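Local coordinates for phosphoenolpyruvate-protein phosphotransferase (Coxiella burnetii, PDB 3TRC) that probably transfers the phosphoryl group of phosphoenolpyruvate to a histidine of a partner protein, the chain here being its GAF domain, at residues Q25-V30 / I153-E158; V32-A37 / A146-L151. All coordinates share one frame; numbering follows the deposited sequence. Where two conformers were deposited one is given.

Contact 1 (Q25-V30 / I153-E158)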
loop_
_atom_site.group_PDB
_atom_site.type_symbol
_atom_site.label_atom_id
_atom_site.label_comp_id
_atom_site.label_asym_id
_atom_site.label_seq_id
_atom_site.Cartn_x
_atom_site.Cartn_y
_atom_site.Cartn_z
ATOM N N GLN A 25 8.721 -15.136 0.750
ATOM C CA GLN A 25 7.596 -15.237 1.662
ATOM C C GLN A 25 6.516 -14.211 1.331
ATOM O O GLN A 25 5.325 -14.507 1.430
ATOM C CB GLN A 25 8.053 -15.094 3.116
ATOM C CG GLN A 25 8.548 -16.384 3.721
ATOM C CD GLN A 25 7.452 -17.430 3.806
ATOM O OE1 GLN A 25 7.440 -18.396 3.046
ATOM N NE2 GLN A 25 6.521 -17.236 4.731
ATOM N N ALA A 26 6.925 -13.010 0.935
ATOM C CA ALA A 26 5.954 -11.976 0.586
ATOM C C ALA A 26 5.145 -12.389 -0.635
ATOM O O ALA A 26 3.925 -12.235 -0.665
ATOM C CB ALA A 26 6.641 -10.645 0.340
ATOM N N LEU A 27 5.830 -12.922 -1.640
ATOM C CA LEU A 27 5.168 -13.329 -2.871
ATOM C C LEU A 27 4.206 -14.478 -2.604
ATOM O O LEU A 27 3.086 -14.495 -3.110
ATOM C CB LEU A 27 6.203 -13.748 -3.921
ATOM C CG LEU A 27 7.248 -12.689 -4.280
ATOM C CD1 LEU A 27 8.156 -13.185 -5.401
ATOM C CD2 LEU A 27 6.573 -11.388 -4.664
ATOM N N LYS A 28 4.646 -15.440 -1.802
ATOM C CA LYS A 28 3.825 -16.619 -1.546
ATOM C C LYS A 28 2.591 -16.239 -0.736
ATOM O O LYS A 28 1.511 -16.797 -0.924
ATOM C CB LYS A 28 4.641 -17.708 -0.851
ATOM C CG LYS A 28 5.830 -18.159 -1.685
ATOM C CD LYS A 28 6.315 -19.547 -1.317
ATOM C CE LYS A 28 7.339 -20.023 -2.339
ATOM N NZ LYS A 28 6.918 -19.679 -3.735
ATOM N N LEU A 29 2.762 -15.267 0.151
ATOM C CA LEU A 29 1.682 -14.770 0.989
ATOM C C LEU A 29 0.620 -14.111 0.121
ATOM O O LEU A 29 -0.582 -14.345 0.282
ATOM C CB LEU A 29 2.265 -13.768 1.985
ATOM C CG LEU A 29 1.442 -12.882 2.912
ATOM C CD1 LEU A 29 2.393 -12.246 3.916
ATOM C CD2 LEU A 29 0.683 -11.814 2.145
ATOM N N VAL A 30 1.078 -13.291 -0.817
ATOM C CA VAL A 30 0.188 -12.555 -1.703
ATOM C C VAL A 30 -0.699 -13.456 -2.573
ATOM O O VAL A 30 -1.908 -13.253 -2.638
ATOM C CB VAL A 30 0.980 -11.543 -2.557
ATOM C CG1 VAL A 30 0.105 -10.955 -3.649
ATOM C CG2 VAL A 30 1.555 -10.447 -1.658
ATOM N N ILE A 153 1.902 -2.250 -7.013
ATOM C CA ILE A 153 2.860 -1.185 -6.739
ATOM C C ILE A 153 3.747 -1.587 -5.566
ATOM O O ILE A 153 4.958 -1.374 -5.581
ATOM C CB ILE A 153 2.146 0.142 -6.436
ATOM C CG1 ILE A 153 1.303 0.548 -7.648
ATOM C CG2 ILE A 153 3.152 1.226 -6.082
ATOM C CD1 ILE A 153 0.379 1.711 -7.406
ATOM N N HIS A 154 3.130 -2.189 -4.556
ATOM C CA HIS A 154 3.848 -2.659 -3.379
ATOM C C HIS A 154 4.798 -3.785 -3.783
ATOM O O HIS A 154 5.963 -3.800 -3.396
ATOM C CB HIS A 154 2.837 -3.150 -2.337
ATOM C CG HIS A 154 3.367 -3.215 -0.938
ATOM N ND1 HIS A 154 4.684 -2.953 -0.618
ATOM C CD2 HIS A 154 2.752 -3.518 0.229
ATOM C CE1 HIS A 154 4.854 -3.092 0.684
ATOM N NE2 HIS A 154 3.697 -3.437 1.223
ATOM N N LEU A 155 4.290 -4.735 -4.565
ATOM C CA LEU A 155 5.105 -5.851 -5.036
ATOM C C LEU A 155 6.309 -5.377 -5.845
ATOM O O LEU A 155 7.401 -5.933 -5.724
ATOM C CB LEU A 155 4.259 -6.817 -5.863
ATOM C CG LEU A 155 3.072 -7.419 -5.104
ATOM C CD1 LEU A 155 2.272 -8.334 -6.010
ATOM C CD2 LEU A 155 3.552 -8.169 -3.873
ATOM N N ALA A 156 6.110 -4.354 -6.669
ATOM C CA ALA A 156 7.208 -3.794 -7.455
ATOM C C ALA A 156 8.321 -3.286 -6.544
ATOM O O ALA A 156 9.508 -3.533 -6.788
ATOM C CB ALA A 156 6.705 -2.674 -8.364
ATOM N N ALA A 157 7.939 -2.576 -5.487
ATOM C CA ALA A 157 8.916 -2.043 -4.547
ATOM C C ALA A 157 9.661 -3.167 -3.845
ATOM O O ALA A 157 10.870 -3.093 -3.649
ATOM C CB ALA A 157 8.237 -1.136 -3.523
ATOM N N GLU A 158 8.934 -4.208 -3.462
ATOM C CA GLU A 158 9.544 -5.344 -2.783
ATOM C C GLU A 158 10.537 -6.082 -3.686
ATOM O O GLU A 158 11.625 -6.453 -3.254
ATOM C CB GLU A 158 8.463 -6.285 -2.249
ATOM C CG GLU A 158 7.536 -5.613 -1.229
ATOM C CD GLU A 158 8.259 -5.219 0.052
ATOM O OE1 GLU A 158 8.975 -6.073 0.606
ATOM O OE2 GLU A 158 8.123 -4.059 0.498
#
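Leu155 meets Val30 and Leu27 where two helices of the GAF domain, 23-37 and 142-164, pack side by side against the antiparallel sheet. The contact is small, buried and wholly apolar. About 165 Å² is buried between the two segments.

Along 153-158, Ile153 and Ala157 pack on Asn18 of the second subunit. His154 leans on Asn18 of its own chain, in helix 3-19. Leu155 is the residue that crosses to the partner helix. Its CG stands anti to the carbonyl carbon (chi1 -59°), and the extended chain carries both methyls toward helix 23-37. The same side chain also touches Leu45 of strand 42-49, and Leu27 packs on that strand too. The leucine pair therefore lies next to the sheet. Ala156 turns to Ile120 and Glu122 of strand 114-122. Glu158 packs on the same Asn18 of its own chain as His154.

Leu27 approaches only loosely, its CD2 lying 4.5 Å from Leu155 CD2. Val30 and Leu155 come closer and meet tip to tip, methyl against methyl. Val30 CG1 is 4.1 Å from Leu155 CD1, and Val30 CG2 is 3.8 Å from Leu155 CD2.

Contact 2 (V32-A37 / A146-L151)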
loop_
_atom_site.group_PDB
_atom_site.type_symbol
_atom_site.label_atom_id
_atom_site.label_comp_id
_atom_site.label_asym_id
_atom_site.label_seq_id
_atom_site.Cartn_x
_atom_site.Cartn_y
_atom_site.Cartn_z
ATOM N N VAL A 32 -1.677 -16.471 -2.110
ATOM C CA VAL A 32 -2.630 -17.188 -1.273
ATOM C C VAL A 32 -3.731 -16.242 -0.802
ATOM O O VAL A 32 -4.918 -16.560 -0.890
ATOM C CB VAL A 32 -1.947 -17.832 -0.048
ATOM C CG1 VAL A 32 -2.993 -18.331 0.944
ATOM C CG2 VAL A 32 -1.046 -18.980 -0.484
ATOM N N ARG A 33 -3.325 -15.075 -0.309
ATOM C CA ARG A 33 -4.265 -14.105 0.249
ATOM C C ARG A 33 -5.238 -13.596 -0.801
ATOM O O ARG A 33 -6.431 -13.454 -0.532
ATOM C CB ARG A 33 -3.520 -12.927 0.892
ATOM C CG ARG A 33 -2.803 -13.272 2.183
ATOM C CD ARG A 33 -3.763 -13.807 3.233
ATOM N NE ARG A 33 -3.101 -14.008 4.518
ATOM C CZ ARG A 33 -3.427 -14.962 5.386
ATOM N NH1 ARG A 33 -4.404 -15.811 5.105
ATOM N NH2 ARG A 33 -2.772 -15.068 6.535
ATOM N N LEU A 34 -4.731 -13.297 -1.994
ATOM C CA LEU A 34 -5.593 -12.833 -3.074
ATOM C C LEU A 34 -6.688 -13.846 -3.359
ATOM O O LEU A 34 -7.862 -13.494 -3.458
ATOM C CB LEU A 34 -4.793 -12.546 -4.350
ATOM C CG LEU A 34 -4.123 -11.176 -4.410
ATOM C CD1 LEU A 34 -3.518 -10.908 -5.779
ATOM C CD2 LEU A 34 -5.130 -10.122 -4.074
ATOM N N CYS A 35 -6.303 -15.111 -3.489
ATOM C CA CYS A 35 -7.283 -16.151 -3.780
ATOM C C CYS A 35 -8.323 -16.272 -2.673
ATOM O O CYS A 35 -9.506 -16.458 -2.943
ATOM C CB CYS A 35 -6.595 -17.493 -4.023
ATOM S SG CYS A 35 -5.820 -17.561 -5.640
ATOM N N GLU A 36 -7.880 -16.168 -1.426
ATOM C CA GLU A 36 -8.791 -16.273 -0.294
ATOM C C GLU A 36 -9.738 -15.087 -0.211
ATOM O O GLU A 36 -10.918 -15.246 0.110
ATOM C CB GLU A 36 -8.006 -16.354 1.018
ATOM C CG GLU A 36 -7.244 -17.640 1.221
ATOM C CD GLU A 36 -6.349 -17.579 2.445
ATOM O OE1 GLU A 36 -5.940 -16.463 2.831
ATOM O OE2 GLU A 36 -6.055 -18.644 3.021
ATOM N N ALA A 37 -9.206 -13.897 -0.476
ATOM C CA ALA A 37 -9.877 -12.655 -0.105
ATOM C C ALA A 37 -10.761 -12.027 -1.184
ATOM O O ALA A 37 -11.772 -11.399 -0.864
ATOM C CB ALA A 37 -8.852 -11.634 0.409
ATOM N N ALA A 146 -8.618 -2.255 -9.006
ATOM C CA ALA A 146 -7.948 -1.194 -8.256
ATOM C C ALA A 146 -7.142 -1.765 -7.088
ATOM O O ALA A 146 -6.010 -1.349 -6.825
ATOM C CB ALA A 146 -8.966 -0.171 -7.762
ATOM N N PHE A 147 -7.732 -2.724 -6.390
ATOM C CA PHE A 147 -7.054 -3.420 -5.310
ATOM C C PHE A 147 -5.779 -4.097 -5.801
ATOM O O PHE A 147 -4.704 -3.925 -5.225
ATOM C CB PHE A 147 -7.990 -4.463 -4.710
ATOM C CG PHE A 147 -7.314 -5.416 -3.784
ATOM C CD1 PHE A 147 -7.027 -5.051 -2.483
ATOM C CD2 PHE A 147 -6.962 -6.680 -4.216
ATOM C CE1 PHE A 147 -6.401 -5.931 -1.632
ATOM C CE2 PHE A 147 -6.339 -7.557 -3.368
ATOM C CZ PHE A 147 -6.058 -7.187 -2.077
ATOM N N CYS A 148 -5.907 -4.868 -6.870
ATOM C CA CYS A 148 -4.770 -5.614 -7.401
ATOM C C CYS A 148 -3.675 -4.703 -7.964
ATOM O O CYS A 148 -2.484 -4.990 -7.828
ATOM C CB CYS A 148 -5.241 -6.621 -8.453
ATOM S SG CYS A 148 -6.162 -8.036 -7.827
ATOM N N VAL A 149 -4.075 -3.609 -8.604
ATOM C CA VAL A 149 -3.118 -2.654 -9.149
ATOM C C VAL A 149 -2.360 -1.968 -8.021
ATOM O O VAL A 149 -1.134 -1.857 -8.057
ATOM C CB VAL A 149 -3.802 -1.612 -10.052
ATOM C CG1 VAL A 149 -2.870 -0.436 -10.324
ATOM C CG2 VAL A 149 -4.247 -2.262 -11.349
ATOM N N THR A 150 -3.096 -1.517 -7.011
ATOM C CA THR A 150 -2.483 -0.862 -5.865
ATOM C C THR A 150 -1.503 -1.808 -5.190
ATOM O O THR A 150 -0.396 -1.411 -4.804
ATOM C CB THR A 150 -3.563 -0.384 -4.861
ATOM O OG1 THR A 150 -4.457 0.506 -5.532
ATOM C CG2 THR A 150 -2.922 0.346 -3.700
ATOM N N LEU A 151 -1.896 -3.072 -5.076
ATOM C CA LEU A 151 -1.038 -4.104 -4.507
ATOM C C LEU A 151 0.239 -4.307 -5.330
ATOM O O LEU A 151 1.329 -4.451 -4.772
ATOM C CB LEU A 151 -1.804 -5.416 -4.407
ATOM C CG LEU A 151 -1.079 -6.600 -3.773
ATOM C CD1 LEU A 151 -0.649 -6.256 -2.353
ATOM C CD2 LEU A 151 -1.970 -7.829 -3.786
#
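A single side chain, Leu34, makes every close contact that segment 32-37 has with segment 146-151. The two segments belong to the helical layer of the GAF fold and run nearly antiparallel, at 167°. Their axes come no nearer than 12.6 Å, so the helices meet here through side chains alone. Leu34 reaches across between Phe147, Cys148 and Leu151. It was deposited in two conformers, and its methyl distances hold for the one given.

Phe147 presents the edge of its ring to Leu34, with CD2 of the leucine near the ring plane. The modelled distance there is too short for two carbons, so the exact fit is doubtful. Phe147 CG lies anti to the backbone N (chi1 168°). This places the ring between helix 23-37 and helix 3-19, where Met6, Ile9 and Leu10 pack on it.

Cys148 lies on the sheet side, touching Leu116 and Ile118. Its SG is 4.4 Å from Leu34 CD1. Leu151 meets Leu34 tip to tip, its CD2 3.9 Å from Leu34 CD2.

On the other helix, Cys35 forms a disulfide with Cys43, which ties helix 23-37 to strand 42-49. Arg33 NE pairs with Glu16. Arg33 NH1 makes a salt bridge to Glu36 OE1 at 2.8 Å, with an N-H...O angle of 152°. The oxygen accepts through its syn lone pair and lies almost in the guanidinium plane.

Contacts 1 and 2 are two successive stations along one helix pair, 23-37 and 142-164. Their centres are 11 Å apart. The chain passes 25-30, 32-37, 146-151 and 153-158 in that order. Because the helices run antiparallel, the inner two segments pair and the outer two pair, and contact 2 closes the shorter loop. All six strands of the sheet lie in the chain between the two helices. The pairing joins the helix just before the strands to the helix just after them. Val30 CG1 touches Leu151 CD2 at 3.8 Å, which makes the apolar packing continuous. Helix 142-164 also packs on the second subunit beside both contacts, linking this layer to the dimer.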